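Local coordinates for protein Azi13 (Streptomyces sahachiroi, PDB 5HMB) that probably acts as a hotdog-fold thioesterase of the PaaI family, releasing naphthoate-type polyketide products during azinomycin biosynthesis, at residues A[49-52]-A[53-57]. Sequence-based numbering, arbitrary orientation.
Sequences GGVH and CAVVE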
ATOM      1  N   GLY A  49       4.138   8.297  13.984  1.00 41.58           N
ATOM      2  CA  GLY A  49       3.877   7.179  13.099  1.00 37.45           C
ATOM      3  C   GLY A  49       5.097   6.759  12.299  1.00 45.24           C
ATOM      4  O   GLY A  49       5.271   5.578  12.015  1.00 35.07           O
ATOM      5  N   GLY A  50       5.945   7.718  11.912  1.00 35.45           N
ATOM      6  CA  GLY A  50       7.167   7.376  11.204  1.00 44.01           C
ATOM      7  C   GLY A  50       8.051   6.419  11.973  1.00 41.82           C
ATOM      8  O   GLY A  50       8.758   5.614  11.372  1.00 45.93           O
ATOM      9  N   VAL A  51       8.011   6.470  13.313  1.00 39.53           N
ATOM     10  CA  VAL A  51       8.810   5.526  14.087  1.00 42.02           C
ATOM     11  C   VAL A  51       8.355   4.095  13.816  1.00 42.43           C
ATOM     12  O   VAL A  51       9.179   3.193  13.642  1.00 40.82           O
ATOM     13  CB  VAL A  51       8.757   5.865  15.587  1.00 39.30           C
ATOM     14  CG1 VAL A  51       9.620   4.863  16.359  1.00 43.68           C
ATOM     15  CG2 VAL A  51       9.245   7.289  15.821  1.00 47.32           C
ATOM     16  N   HIS A  52       7.037   3.866  13.767  1.00 34.48           N
ATOM     17  CA  HIS A  52       6.526   2.544  13.410  1.00 38.05           C
ATOM     18  C   HIS A  52       7.049   2.096  12.050  1.00 33.63           C
ATOM     19  O   HIS A  52       7.480   0.950  11.890  1.00 42.33           O
ATOM     20  CB  HIS A  52       4.991   2.539  13.409  1.00 32.85           C
ATOM     21  CG  HIS A  52       4.396   2.332  14.762  1.00 47.12           C
ATOM     22  ND1 HIS A  52       4.825   1.338  15.613  1.00 46.77           N
ATOM     23  CD2 HIS A  52       3.404   2.991  15.413  1.00 44.80           C
ATOM     24  CE1 HIS A  52       4.125   1.395  16.734  1.00 51.85           C
ATOM     25  NE2 HIS A  52       3.255   2.385  16.635  1.00 49.87           N
ATOM     26  N   CYS A  53       6.997   2.982  11.053  1.00 41.74           N
ATOM     27  CA  CYS A  53       7.493   2.631   9.719  1.00 36.65           C
ATOM     28  C   CYS A  53       8.977   2.322   9.744  1.00 40.40           C
ATOM     29  O   CYS A  53       9.434   1.372   9.093  1.00 37.83           O
ATOM     30  CB  CYS A  53       7.248   3.776   8.745  1.00 35.59           C
ATOM     31  SG  CYS A  53       5.502   4.338   8.647  1.00 37.86           S
ATOM     32  N   ALA A  54       9.753   3.144  10.459  1.00 43.38           N
ATOM     33  CA  ALA A  54      11.198   2.951  10.522  1.00 42.98           C
ATOM     34  C   ALA A  54      11.560   1.623  11.179  1.00 46.07           C
ATOM     35  O   ALA A  54      12.512   0.953  10.759  1.00 41.87           O
ATOM     36  CB  ALA A  54      11.836   4.120  11.278  1.00 36.44           C
ATOM     37  N   VAL A  55      10.837   1.243  12.236  1.00 39.07           N
ATOM     38  CA  VAL A  55      11.087  -0.039  12.894  1.00 35.86           C
ATOM     39  C   VAL A  55      10.721  -1.196  11.976  1.00 38.40           C
ATOM     40  O   VAL A  55      11.408  -2.227  11.935  1.00 36.66           O
ATOM     41  CB  VAL A  55      10.292  -0.121  14.208  1.00 45.38           C
ATOM     42  CG1 VAL A  55      10.235  -1.575  14.705  1.00 38.46           C
ATOM     43  CG2 VAL A  55      10.900   0.800  15.240  1.00 40.07           C
ATOM     44  N   VAL A  56       9.598  -1.074  11.274  1.00 40.27           N
ATOM     45  CA  VAL A  56       9.223  -2.094  10.299  1.00 36.56           C
ATOM     46  C   VAL A  56      10.310  -2.224   9.229  1.00 35.98           C
ATOM     47  O   VAL A  56      10.754  -3.330   8.888  1.00 37.74           O
ATOM     48  CB  VAL A  56       7.846  -1.743   9.701  1.00 40.26           C
ATOM     49  CG1 VAL A  56       7.586  -2.530   8.444  1.00 40.32           C
ATOM     50  CG2 VAL A  56       6.731  -2.009  10.727  1.00 33.21           C
ATOM     51  N   GLU A  57      10.765  -1.090   8.695  1.00 40.27           N
ATOM     52  CA  GLU A  57      11.848  -1.118   7.718  1.00 41.30           C
ATOM     53  C   GLU A  57      13.082  -1.808   8.295  1.00 38.58           C
ATOM     54  O   GLU A  57      13.634  -2.732   7.679  1.00 40.40           O
ATOM     55  CB  GLU A  57      12.167   0.309   7.251  1.00 35.40           C
ATOM     56  CG  GLU A  57      13.084   0.332   5.998  1.00 38.43           C
ATOM     57  CD  GLU A  57      12.341  -0.092   4.732  1.00 45.28           C
ATOM     58  OE1 GLU A  57      11.107   0.104   4.670  1.00 48.51           O
ATOM     59  OE2 GLU A  57      12.979  -0.619   3.800  1.00 52.11           O
TER
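Gly49 to Val56, all buried, offer a worked example of how neighbouring turns near the N-terminal end of helix 49-68 are held together. Four i+4 to i hydrogen bonds run from the N-H groups of Cys53 to Val56 back to the carbonyls of Gly49 to His52. Cys53 N to Gly49 O is the longest at 3.3 Å. Ala54 N to Gly50 O is the shortest at 2.8 Å, and Val55 N on Val51 O and Val56 N on His52 O complete the ladder.

Side chains add little to one another and mainly brush carbonyls of the preceding turn. Val55 sets CG2 beside its own backbone N, anti to its carbonyl carbon, which brings this methyl to 3.4 Å from Val51 O and 4.4 Å from Val51 CG1. Val56 CG2 likewise lies 3.3 Å from His52 O, and Cys53 SG stands 3.6 Å from Gly49 O.

All this belongs to the long central helix of the hotdog fold, wrapped by the curved antiparallel sheet. His52 and Val56 pack on strand 121-133, and Cys53 and Val56 on strand 72-83, while Val51 and Ala54 meet helix 13-18. Cys53 also touches Cys53 of the second subunit, placing this turn at a subunit interface.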